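Local coordinates for protein Exo-poly-alpha-D-galacturonosidase (Thermotoga maritima, PDB 3JUR) that probably hydrolyses polygalacturonate, the backbone of pectin, acting as a hyperthermoactive exopolygalacturonase of glycosyl hydrolase family 28, at residues Val322-Arg327 / Ser352-Arg357; Ala348-Glu353 / Lys382-Lys387; Gly386-Arg391 / Ala413-Leu418. All blocks are in the same frame, centred on the assembly; numbering follows the deposited sequence.

In the fold
The three contacts lie on neighbouring coils of the right-handed parallel beta-helix, toward its C-terminal end, and each joins a coil to the next. Contact 1 pairs the corners that lead into strands 327-329 and 357-359. Contact 2 starts at the end of strand 337-349, beside strand 382-384, and shares Ser352 and Glu353 with contact 1. Contact 3 takes over at Gly386 and Lys387 and runs into strands 388-393 and 415-419. Centres are about 7 Å apart for contacts 1 and 2, and about 9 Å from either to contact 3. A salt bridge from Glu353 to Lys387 ties successive coils together along the surface.

Contact 1: residues Val322-Arg327 / Ser352-Arg357; sequences VERALR and SEEVIR
Arg324 runs alongside Glu354, both side chains leaving adjacent coils in the same direction. Its CB starts over the Glu354 backbone, 3.2 Å from Glu354 O, and the chain is extended from CG to NE (chi2 169°), which carries CD up to the carboxylate, 3.2 Å from Glu354 OE1 and close to Arg357 CB. At NE the salt bridge closes: Arg324 NE gives a hydrogen bond of 2.7 Å to Glu354 OE1, reaching the oxygen nearly end-on to its C-O bond, with the oxygen 17° out of the guanidinium plane. Farther out, Arg324 NH1 forms a salt bridge to Glu323 OE1 at 2.9 Å and also bonds His296 O, while Arg324 NH2 donates to a water that in turn donates to Glu354 OE2. Over one face of the guanidinium sits Glu353 CG. Arg357 NH2 comes within 4.0 Å of Arg324 NE because both arginines converge on Glu354 OE1, Arg357 by a weak bond. Glu354 OE2 has a further partner in Arg391. Beside these side chains the backbones pair in parallel, with Leu326 N bound to Val355 O. Corners stacked in parallel from coil to coil are characteristic of the right-handed parallel beta-helix; here a salt-bridge network lies on them.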
ATOM      1  N   VAL D 322      15.908 -10.577  17.353  1.00 21.56           N
ATOM      2  CA  VAL D 322      16.188  -9.690  18.488  1.00 21.79           C
ATOM      3  C   VAL D 322      14.926  -9.032  19.034  1.00 21.92           C
ATOM      4  O   VAL D 322      13.915  -8.929  18.332  1.00 22.15           O
ATOM      5  CB  VAL D 322      17.237  -8.601  18.128  1.00 21.72           C
ATOM      6  CG1 VAL D 322      18.528  -9.253  17.626  1.00 21.15           C
ATOM      7  CG2 VAL D 322      16.684  -7.597  17.086  1.00 21.72           C
ATOM      8  N   GLU D 323      14.977  -8.585  20.286  1.00 21.79           N
ATOM      9  CA  GLU D 323      13.819  -7.913  20.866  1.00 21.66           C
ATOM     10  C   GLU D 323      13.594  -6.558  20.217  1.00 21.68           C
ATOM     11  O   GLU D 323      12.445  -6.164  19.978  1.00 21.39           O
ATOM     12  CB  GLU D 323      13.968  -7.751  22.381  1.00 21.76           C
ATOM     13  CG  GLU D 323      13.820  -9.053  23.160  1.00 21.85           C
ATOM     14  CD  GLU D 323      13.866  -8.844  24.671  1.00 24.63           C
ATOM     15  OE1 GLU D 323      13.980  -7.683  25.119  1.00 25.40           O
ATOM     16  OE2 GLU D 323      13.780  -9.848  25.416  1.00 25.53           O
ATOM     17  N   ARG D 324      14.700  -5.853  19.959  1.00 21.39           N
ATOM     18  CA  ARG D 324      14.689  -4.500  19.414  1.00 21.57           C
ATOM     19  C   ARG D 324      15.882  -4.306  18.496  1.00 21.52           C
ATOM     20  O   ARG D 324      16.980  -4.818  18.764  1.00 22.03           O
ATOM     21  CB  ARG D 324      14.754  -3.451  20.538  1.00 21.67           C
ATOM     22  CG  ARG D 324      13.620  -3.556  21.538  1.00 22.30           C
ATOM     23  CD  ARG D 324      13.795  -2.704  22.786  1.00 22.35           C
ATOM     24  NE  ARG D 324      12.840  -3.196  23.781  1.00 22.23           N
ATOM     25  CZ  ARG D 324      13.069  -4.211  24.608  1.00 21.70           C
ATOM     26  NH1 ARG D 324      14.257  -4.825  24.613  1.00 20.81           N
ATOM     27  NH2 ARG D 324      12.113  -4.603  25.438  1.00 18.82           N
ATOM     28  N   ALA D 325      15.683  -3.547  17.428  1.00 21.28           N
ATOM     29  CA  ALA D 325      16.776  -3.261  16.508  1.00 21.94           C
ATOM     30  C   ALA D 325      17.589  -2.069  17.004  1.00 22.08           C
ATOM     31  O   ALA D 325      18.813  -2.157  17.148  1.00 21.86           O
ATOM     32  CB  ALA D 325      16.253  -3.026  15.092  1.00 21.73           C
ATOM     33  N   LEU D 326      16.891  -0.962  17.269  1.00 22.07           N
ATOM     34  CA  LEU D 326      17.497   0.271  17.755  1.00 22.32           C
ATOM     35  C   LEU D 326      16.773   0.676  19.036  1.00 22.58           C
ATOM     36  O   LEU D 326      15.542   0.776  19.062  1.00 22.78           O
ATOM     37  CB  LEU D 326      17.392   1.395  16.711  1.00 21.85           C
ATOM     38  CG  LEU D 326      17.866   2.809  17.109  1.00 22.12           C
ATOM     39  CD1 LEU D 326      19.382   2.866  17.416  1.00 21.11           C
ATOM     40  CD2 LEU D 326      17.515   3.844  16.050  1.00 19.45           C
ATOM     41  N   ARG D 327      17.547   0.923  20.085  1.00 22.82           N
ATOM     42  CA  ARG D 327      17.007   1.212  21.405  1.00 23.05           C
ATOM     43  C   ARG D 327      17.778   2.356  22.067  1.00 22.66           C
ATOM     44  O   ARG D 327      18.984   2.257  22.248  1.00 22.25           O
ATOM     45  CB  ARG D 327      17.103  -0.059  22.250  1.00 23.46           C
ATOM     46  CG  ARG D 327      16.377  -0.018  23.582  1.00 25.77           C
ATOM     47  CD  ARG D 327      16.688  -1.285  24.366  1.00 27.26           C
ATOM     48  NE  ARG D 327      15.734  -1.484  25.454  1.00 29.47           N
ATOM     49  CZ  ARG D 327      15.898  -2.365  26.435  1.00 29.80           C
ATOM     50  NH1 ARG D 327      16.979  -3.137  26.469  1.00 29.33           N
ATOM     51  NH2 ARG D 327      14.977  -2.470  27.383  1.00 31.20           N
ATOM     52  N   SER D 352      10.914  -9.069  17.972  1.00 21.42           N
ATOM     53  CA  SER D 352       9.821  -9.513  18.865  1.00 21.91           C
ATOM     54  C   SER D 352       9.115  -8.404  19.679  1.00 21.93           C
ATOM     55  O   SER D 352       7.929  -8.528  19.973  1.00 22.32           O
ATOM     56  CB  SER D 352      10.285 -10.634  19.794  1.00 21.69           C
ATOM     57  OG  SER D 352      11.314 -10.163  20.646  1.00 22.69           O
ATOM     58  N   GLU D 353       9.829  -7.341  20.039  1.00 21.64           N
ATOM     59  CA  GLU D 353       9.238  -6.256  20.839  1.00 21.45           C
ATOM     60  C   GLU D 353       9.017  -4.979  20.029  1.00 21.67           C
ATOM     61  O   GLU D 353       7.925  -4.773  19.501  1.00 21.38           O
ATOM     62  CB  GLU D 353      10.070  -5.970  22.102  1.00 21.41           C
ATOM     63  CG  GLU D 353      10.141  -7.156  23.074  1.00 22.17           C
ATOM     64  CD  GLU D 353       8.788  -7.496  23.704  1.00 24.29           C
ATOM     65  OE1 GLU D 353       8.006  -6.570  23.994  1.00 26.01           O
ATOM     66  OE2 GLU D 353       8.502  -8.691  23.907  1.00 24.20           O
ATOM     67  N   GLU D 354      10.043  -4.125  19.938  1.00 21.34           N
ATOM     68  CA  GLU D 354       9.939  -2.885  19.174  1.00 21.38           C
ATOM     69  C   GLU D 354      11.095  -2.786  18.202  1.00 20.98           C
ATOM     70  O   GLU D 354      12.234  -3.016  18.585  1.00 20.92           O
ATOM     71  CB  GLU D 354       9.940  -1.641  20.083  1.00 21.62           C
ATOM     72  CG  GLU D 354       8.879  -1.616  21.176  1.00 23.00           C
ATOM     73  CD  GLU D 354       9.396  -2.095  22.531  1.00 24.37           C
ATOM     74  OE1 GLU D 354      10.632  -2.139  22.739  1.00 25.59           O
ATOM     75  OE2 GLU D 354       8.555  -2.409  23.398  1.00 23.52           O
ATOM     76  N   VAL D 355      10.811  -2.433  16.951  1.00 20.83           N
ATOM     77  CA  VAL D 355      11.869  -2.279  15.968  1.00 20.50           C
ATOM     78  C   VAL D 355      12.726  -1.068  16.333  1.00 21.11           C
ATOM     79  O   VAL D 355      13.955  -1.151  16.369  1.00 21.32           O
ATOM     80  CB  VAL D 355      11.321  -2.147  14.522  1.00 20.90           C
ATOM     81  CG1 VAL D 355      12.474  -1.952  13.533  1.00 19.44           C
ATOM     82  CG2 VAL D 355      10.475  -3.360  14.135  1.00 18.28           C
ATOM     83  N   ILE D 356      12.058   0.051  16.610  1.00 21.57           N
ATOM     84  CA  ILE D 356      12.702   1.293  17.035  1.00 21.91           C
ATOM     85  C   ILE D 356      12.075   1.735  18.365  1.00 22.26           C
ATOM     86  O   ILE D 356      10.865   1.932  18.456  1.00 22.16           O
ATOM     87  CB  ILE D 356      12.554   2.405  15.965  1.00 21.99           C
ATOM     88  CG1 ILE D 356      13.280   2.008  14.667  1.00 22.41           C
ATOM     89  CG2 ILE D 356      13.084   3.739  16.486  1.00 22.15           C
ATOM     90  CD1 ILE D 356      12.775   2.758  13.431  1.00 23.54           C
ATOM     91  N   ARG D 357      12.915   1.874  19.389  1.00 22.48           N
ATOM     92  CA  ARG D 357      12.468   2.230  20.718  1.00 23.04           C
ATOM     93  C   ARG D 357      13.255   3.413  21.263  1.00 22.80           C
ATOM     94  O   ARG D 357      14.482   3.366  21.337  1.00 23.00           O
ATOM     95  CB  ARG D 357      12.616   1.036  21.677  1.00 22.84           C
ATOM     96  CG  ARG D 357      12.185   1.335  23.116  1.00 24.66           C
ATOM     97  CD  ARG D 357      10.685   1.245  23.238  1.00 26.67           C
ATOM     98  NE  ARG D 357      10.162   1.629  24.549  1.00 28.41           N
ATOM     99  CZ  ARG D 357      10.080   0.833  25.612  1.00 29.96           C
ATOM    100  NH1 ARG D 357       9.566   1.303  26.740  1.00 31.16           N
ATOM    101  NH2 ARG D 357      10.514  -0.419  25.567  1.00 31.34           N
TER
HETATM  102  O   HOH W   1       9.525  -3.486  25.433  1.00 24.43           O

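Contact 2: residues Ala348-Glu353 / Lys382-Lys387; sequences AVNVSE and KATGGK
Lys387 stretches along Glu353 until ammonium and carboxylate meet, linking two successive coils of the parallel beta-helix. The lysine is fully extended beyond CG: Lys387 CD passes 3.4 Å from Glu353 OE1, and Lys387 NZ ends 2.9 Å from Glu353 OE2 in a salt bridge. The ammonium comes to the syn side of that oxygen, 24° out of the carboxylate plane. Glu353 gets there by a bend at chi2 (-66°), which brings its end back to the lysine although its CB points away from this coil. Replacing Glu353 by an alanine would probably leave the Lys387 ammonium without its carboxylate mate and its long chain freer to turn. At the other end, Ala348 CB lies 4.0 Å from Ala383 CB on one face of the sheet. There Ala348 N donates a hydrogen bond to Lys382 O. Between the two ends Thr384 CG2 lies against the backbone of Asn350, 3.2 Å from Asn350 N, with OD1 a little farther off. This flank borders a second subunit: Asn350 OD1 accepts a weak hydrogen bond from Lys382 NZ of that chain, and Val349 packs on its Val347. Two glycines suit the backbone here: a CB on Gly385 would clash with Val351 O, and one on Gly386 would be jammed against the preceding carbonyl. Thr384 O, just before the glycines, accepts a 3.0 Å hydrogen bond from Val351 N.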
ATOM      1  N   ALA D 348      16.549  -5.906   9.883  1.00 20.85           N
ATOM      2  CA  ALA D 348      16.096  -6.557  11.108  1.00 21.33           C
ATOM      3  C   ALA D 348      14.973  -7.518  10.771  1.00 21.54           C
ATOM      4  O   ALA D 348      13.949  -7.118  10.234  1.00 22.06           O
ATOM      5  CB  ALA D 348      15.649  -5.526  12.138  1.00 20.80           C
ATOM      6  N   VAL D 349      15.171  -8.798  11.064  1.00 21.72           N
ATOM      7  CA  VAL D 349      14.156  -9.802  10.744  1.00 21.79           C
ATOM      8  C   VAL D 349      13.653 -10.537  11.979  1.00 21.66           C
ATOM      9  O   VAL D 349      14.438 -10.921  12.849  1.00 21.28           O
ATOM     10  CB  VAL D 349      14.591 -10.753   9.556  1.00 22.07           C
ATOM     11  CG1 VAL D 349      16.004 -10.474   9.098  1.00 22.12           C
ATOM     12  CG2 VAL D 349      14.384 -12.226   9.862  1.00 22.18           C
ATOM     13  N   ASN D 350      12.331 -10.681  12.062  1.00 21.78           N
ATOM     14  CA  ASN D 350      11.659 -11.308  13.210  1.00 21.80           C
ATOM     15  C   ASN D 350      11.944 -10.608  14.550  1.00 21.50           C
ATOM     16  O   ASN D 350      12.259 -11.257  15.553  1.00 21.06           O
ATOM     17  CB  ASN D 350      11.967 -12.812  13.276  1.00 21.96           C
ATOM     18  CG  ASN D 350      11.321 -13.594  12.137  1.00 23.96           C
ATOM     19  OD1 ASN D 350      10.192 -13.313  11.737  1.00 26.49           O
ATOM     20  ND2 ASN D 350      12.030 -14.591  11.622  1.00 25.23           N
ATOM     21  N   VAL D 351      11.854  -9.275  14.549  1.00 21.21           N
ATOM     22  CA  VAL D 351      11.899  -8.494  15.787  1.00 20.91           C
ATOM     23  C   VAL D 351      10.695  -8.873  16.670  1.00 21.03           C
ATOM     24  O   VAL D 351       9.581  -9.003  16.169  1.00 20.99           O
ATOM     25  CB  VAL D 351      11.911  -6.977  15.494  1.00 20.92           C
ATOM     26  CG1 VAL D 351      11.883  -6.171  16.790  1.00 20.37           C
ATOM     27  CG2 VAL D 351      13.134  -6.592  14.649  1.00 19.93           C
ATOM     28  N   SER D 352      10.914  -9.069  17.972  1.00 21.42           N
ATOM     29  CA  SER D 352       9.821  -9.513  18.865  1.00 21.91           C
ATOM     30  C   SER D 352       9.115  -8.404  19.679  1.00 21.93           C
ATOM     31  O   SER D 352       7.929  -8.528  19.973  1.00 22.32           O
ATOM     32  CB  SER D 352      10.285 -10.634  19.794  1.00 21.69           C
ATOM     33  OG  SER D 352      11.314 -10.163  20.646  1.00 22.69           O
ATOM     34  N   GLU D 353       9.829  -7.341  20.039  1.00 21.64           N
ATOM     35  CA  GLU D 353       9.238  -6.256  20.839  1.00 21.45           C
ATOM     36  C   GLU D 353       9.017  -4.979  20.029  1.00 21.67           C
ATOM     37  O   GLU D 353       7.925  -4.773  19.501  1.00 21.38           O
ATOM     38  CB  GLU D 353      10.070  -5.970  22.102  1.00 21.41           C
ATOM     39  CG  GLU D 353      10.141  -7.156  23.074  1.00 22.17           C
ATOM     40  CD  GLU D 353       8.788  -7.496  23.704  1.00 24.29           C
ATOM     41  OE1 GLU D 353       8.006  -6.570  23.994  1.00 26.01           O
ATOM     42  OE2 GLU D 353       8.502  -8.691  23.907  1.00 24.20           O
ATOM     43  N   LYS D 382      15.193  -2.040   6.617  1.00 21.28           N
ATOM     44  CA  LYS D 382      14.228  -3.034   6.191  1.00 21.13           C
ATOM     45  C   LYS D 382      14.001  -3.949   7.380  1.00 21.47           C
ATOM     46  O   LYS D 382      14.950  -4.581   7.888  1.00 21.02           O
ATOM     47  CB  LYS D 382      14.732  -3.795   4.965  1.00 21.57           C
ATOM     48  CG  LYS D 382      14.907  -2.893   3.742  1.00 21.70           C
ATOM     49  CD  LYS D 382      15.294  -3.676   2.514  1.00 23.57           C
ATOM     50  CE  LYS D 382      16.316  -2.927   1.660  1.00 26.14           C
ATOM     51  NZ  LYS D 382      15.955  -1.513   1.411  1.00 26.10           N
ATOM     52  N   ALA D 383      12.759  -3.984   7.854  1.00 20.88           N
ATOM     53  CA  ALA D 383      12.456  -4.717   9.070  1.00 21.44           C
ATOM     54  C   ALA D 383      11.154  -5.478   9.032  1.00 21.57           C
ATOM     55  O   ALA D 383      10.188  -5.106   8.359  1.00 21.34           O
ATOM     56  CB  ALA D 383      12.501  -3.796  10.323  1.00 21.46           C
ATOM     57  N   THR D 384      11.145  -6.541   9.817  1.00 21.46           N
ATOM     58  CA  THR D 384      10.060  -7.473   9.853  1.00 21.86           C
ATOM     59  C   THR D 384       9.732  -7.754  11.329  1.00 21.57           C
ATOM     60  O   THR D 384      10.634  -7.880  12.146  1.00 21.29           O
ATOM     61  CB  THR D 384      10.475  -8.720   9.021  1.00 21.76           C
ATOM     62  OG1 THR D 384       9.773  -8.705   7.765  1.00 23.67           O
ATOM     63  CG2 THR D 384      10.209  -9.992   9.725  1.00 22.05           C
ATOM     64  N   GLY D 385       8.441  -7.772  11.664  1.00 21.73           N
ATOM     65  CA  GLY D 385       7.968  -8.206  12.981  1.00 21.52           C
ATOM     66  C   GLY D 385       7.871  -7.154  14.071  1.00 21.51           C
ATOM     67  O   GLY D 385       8.373  -6.045  13.925  1.00 21.49           O
ATOM     68  N   GLY D 386       7.212  -7.508  15.173  1.00 21.56           N
ATOM     69  CA  GLY D 386       7.198  -6.657  16.363  1.00 21.49           C
ATOM     70  C   GLY D 386       5.822  -6.337  16.924  1.00 21.24           C
ATOM     71  O   GLY D 386       4.825  -6.347  16.208  1.00 20.52           O
ATOM     72  N   LYS D 387       5.782  -6.060  18.221  1.00 20.87           N
ATOM     73  CA  LYS D 387       4.604  -5.460  18.845  1.00 20.95           C
ATOM     74  C   LYS D 387       4.489  -4.010  18.386  1.00 20.48           C
ATOM     75  O   LYS D 387       3.381  -3.518  18.164  1.00 20.27           O
ATOM     76  CB  LYS D 387       4.685  -5.556  20.377  1.00 20.78           C
ATOM     77  CG  LYS D 387       4.485  -6.972  20.890  1.00 21.90           C
ATOM     78  CD  LYS D 387       5.098  -7.218  22.266  1.00 22.64           C
ATOM     79  CE  LYS D 387       5.085  -8.720  22.575  1.00 23.98           C
ATOM     80  NZ  LYS D 387       5.671  -9.047  23.910  1.00 25.02           N
TER

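Contact 3: residues Gly386-Arg391 / Ala413-Leu418; sequences GKYAVR and AKISVL
Ile415 CD1 and Leu418 CD1 of the next coil both meet the Tyr388 ring obliquely, while Arg391 CD lies over the centre of one ring face, 4.0 Å above its plane. This is coil-to-coil stacking in the parallel beta-helix, where strands 388-393 and 415-419 run side by side. Ile415 lies alongside the tyrosine, its CG2 by the ring's CD1 and Ile415 CD1 3.6 Å from Tyr388 CE1. Leu418 comes in at a slant to the tyrosine side chain, bringing Leu418 CD1 to Tyr388 CE1 at 3.6 Å, and its CD2 meets Arg391 CG. Arg391 has CG anti to the backbone N (chi1 -173°) and is extended onward to NE, which carries its chain across the tyrosine ring; the guanidinium then has Tyr388 CZ off toward the rim of one face. Its charge is met by Glu354 and Glu393 of the same chain. In the buried interior, Ala389 CB packs on Ala413 CB, and Met431 adds cover from strand 429-431. Lys387 and Lys414 touch at the surface through Lys387 CG and Lys414 CE. The chain turns a corner at Ala389 and again at Ser416, yet backbone pairing continues through both: Ala389 N bonds Ile415 O, Val390 N bonds Ser416 O, and Leu418 N reaches Val390 O at 2.8 Å.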
ATOM      1  N   GLY D 386       7.212  -7.508  15.173  1.00 21.56           N
ATOM      2  CA  GLY D 386       7.198  -6.657  16.363  1.00 21.49           C
ATOM      3  C   GLY D 386       5.822  -6.337  16.924  1.00 21.24           C
ATOM      4  O   GLY D 386       4.825  -6.347  16.208  1.00 20.52           O
ATOM      5  N   LYS D 387       5.782  -6.060  18.221  1.00 20.87           N
ATOM      6  CA  LYS D 387       4.604  -5.460  18.845  1.00 20.95           C
ATOM      7  C   LYS D 387       4.489  -4.010  18.386  1.00 20.48           C
ATOM      8  O   LYS D 387       3.381  -3.518  18.164  1.00 20.27           O
ATOM      9  CB  LYS D 387       4.685  -5.556  20.377  1.00 20.78           C
ATOM     10  CG  LYS D 387       4.485  -6.972  20.890  1.00 21.90           C
ATOM     11  CD  LYS D 387       5.098  -7.218  22.266  1.00 22.64           C
ATOM     12  CE  LYS D 387       5.085  -8.720  22.575  1.00 23.98           C
ATOM     13  NZ  LYS D 387       5.671  -9.047  23.910  1.00 25.02           N
ATOM     14  N   TYR D 388       5.642  -3.349  18.241  1.00 20.07           N
ATOM     15  CA  TYR D 388       5.735  -1.964  17.762  1.00 20.27           C
ATOM     16  C   TYR D 388       6.777  -1.817  16.659  1.00 20.31           C
ATOM     17  O   TYR D 388       7.864  -2.389  16.747  1.00 20.26           O
ATOM     18  CB  TYR D 388       6.140  -1.025  18.900  1.00 19.97           C
ATOM     19  CG  TYR D 388       5.141  -0.947  20.027  1.00 20.59           C
ATOM     20  CD1 TYR D 388       4.234   0.111  20.105  1.00 19.10           C
ATOM     21  CD2 TYR D 388       5.105  -1.934  21.018  1.00 20.54           C
ATOM     22  CE1 TYR D 388       3.315   0.186  21.148  1.00 21.38           C
ATOM     23  CE2 TYR D 388       4.192  -1.870  22.069  1.00 21.31           C
ATOM     24  CZ  TYR D 388       3.304  -0.810  22.127  1.00 22.12           C
ATOM     25  OH  TYR D 388       2.405  -0.758  23.158  1.00 23.00           O
ATOM     26  N   ALA D 389       6.451  -1.054  15.623  1.00 19.97           N
ATOM     27  CA  ALA D 389       7.478  -0.638  14.669  1.00 19.90           C
ATOM     28  C   ALA D 389       8.244   0.533  15.278  1.00 19.66           C
ATOM     29  O   ALA D 389       9.474   0.501  15.378  1.00 19.58           O
ATOM     30  CB  ALA D 389       6.848  -0.245  13.314  1.00 19.64           C
ATOM     31  N   VAL D 390       7.508   1.561  15.688  1.00 19.40           N
ATOM     32  CA  VAL D 390       8.102   2.762  16.281  1.00 19.74           C
ATOM     33  C   VAL D 390       7.395   3.104  17.603  1.00 20.40           C
ATOM     34  O   VAL D 390       6.184   3.356  17.633  1.00 20.71           O
ATOM     35  CB  VAL D 390       8.035   3.976  15.325  1.00 20.05           C
ATOM     36  CG1 VAL D 390       8.687   5.201  15.960  1.00 19.73           C
ATOM     37  CG2 VAL D 390       8.696   3.671  13.987  1.00 19.18           C
ATOM     38  N   ARG D 391       8.163   3.090  18.690  1.00 20.47           N
ATOM     39  CA  ARG D 391       7.666   3.446  20.007  1.00 20.49           C
ATOM     40  C   ARG D 391       8.589   4.511  20.602  1.00 20.93           C
ATOM     41  O   ARG D 391       9.740   4.225  20.947  1.00 20.11           O
ATOM     42  CB  ARG D 391       7.609   2.202  20.894  1.00 21.19           C
ATOM     43  CG  ARG D 391       6.945   2.412  22.251  1.00 21.43           C
ATOM     44  CD  ARG D 391       7.012   1.132  23.071  1.00 22.24           C
ATOM     45  NE  ARG D 391       6.403   1.298  24.383  1.00 22.53           N
ATOM     46  CZ  ARG D 391       6.254   0.327  25.284  1.00 23.51           C
ATOM     47  NH1 ARG D 391       6.684  -0.910  25.043  1.00 23.01           N
ATOM     48  NH2 ARG D 391       5.674   0.602  26.444  1.00 23.00           N
ATOM     49  N   ALA D 413       4.466  -5.468  12.041  1.00 23.64           N
ATOM     50  CA  ALA D 413       4.431  -4.953  13.400  1.00 23.78           C
ATOM     51  C   ALA D 413       2.970  -4.715  13.782  1.00 23.90           C
ATOM     52  O   ALA D 413       2.181  -4.255  12.962  1.00 23.53           O
ATOM     53  CB  ALA D 413       5.234  -3.676  13.511  1.00 23.93           C
ATOM     54  N   LYS D 414       2.604  -5.042  15.016  1.00 23.79           N
ATOM     55  CA  LYS D 414       1.213  -4.895  15.438  1.00 24.32           C
ATOM     56  C   LYS D 414       0.782  -3.426  15.504  1.00 23.88           C
ATOM     57  O   LYS D 414      -0.216  -3.048  14.901  1.00 24.03           O
ATOM     58  CB  LYS D 414       0.950  -5.635  16.756  1.00 24.48           C
ATOM     59  CG  LYS D 414       0.794  -7.147  16.552  1.00 27.69           C
ATOM     60  CD  LYS D 414       0.646  -7.920  17.869  1.00 30.73           C
ATOM     61  CE  LYS D 414       1.992  -8.434  18.380  1.00 31.84           C
ATOM     62  NZ  LYS D 414       1.777  -9.475  19.441  1.00 33.31           N
ATOM     63  N   ILE D 415       1.544  -2.610  16.227  1.00 23.24           N
ATOM     64  CA  ILE D 415       1.334  -1.167  16.254  1.00 22.80           C
ATOM     65  C   ILE D 415       2.419  -0.487  15.417  1.00 22.29           C
ATOM     66  O   ILE D 415       3.604  -0.785  15.576  1.00 22.75           O
ATOM     67  CB  ILE D 415       1.327  -0.640  17.708  1.00 22.86           C
ATOM     68  CG1 ILE D 415       0.097  -1.188  18.440  1.00 23.86           C
ATOM     69  CG2 ILE D 415       1.353   0.903  17.745  1.00 22.14           C
ATOM     70  CD1 ILE D 415       0.166  -1.104  19.947  1.00 25.09           C
ATOM     71  N   SER D 416       2.011   0.397  14.508  1.00 21.31           N
ATOM     72  CA  SER D 416       2.973   1.153  13.689  1.00 21.06           C
ATOM     73  C   SER D 416       3.691   2.240  14.486  1.00 20.85           C
ATOM     74  O   SER D 416       4.923   2.279  14.519  1.00 21.09           O
ATOM     75  CB  SER D 416       2.287   1.767  12.464  1.00 20.55           C
ATOM     76  OG  SER D 416       1.762   0.749  11.641  1.00 21.15           O
ATOM     77  N   VAL D 417       2.927   3.132  15.116  1.00 20.58           N
ATOM     78  CA  VAL D 417       3.525   4.231  15.878  1.00 20.75           C
ATOM     79  C   VAL D 417       2.857   4.397  17.251  1.00 21.02           C
ATOM     80  O   VAL D 417       1.624   4.461  17.369  1.00 20.28           O
ATOM     81  CB  VAL D 417       3.510   5.590  15.095  1.00 21.10           C
ATOM     82  CG1 VAL D 417       4.146   6.734  15.927  1.00 20.79           C
ATOM     83  CG2 VAL D 417       4.238   5.464  13.759  1.00 20.47           C
ATOM     84  N   LEU D 418       3.690   4.426  18.284  1.00 21.07           N
ATOM     85  CA  LEU D 418       3.286   4.958  19.573  1.00 21.13           C
ATOM     86  C   LEU D 418       4.204   6.139  19.821  1.00 20.78           C
ATOM     87  O   LEU D 418       5.427   5.978  19.896  1.00 20.78           O
ATOM     88  CB  LEU D 418       3.388   3.909  20.691  1.00 21.28           C
ATOM     89  CG  LEU D 418       2.943   4.351  22.096  1.00 22.63           C
ATOM     90  CD1 LEU D 418       2.522   3.174  22.955  1.00 24.21           C
ATOM     91  CD2 LEU D 418       4.059   5.114  22.797  1.00 24.42           C
TER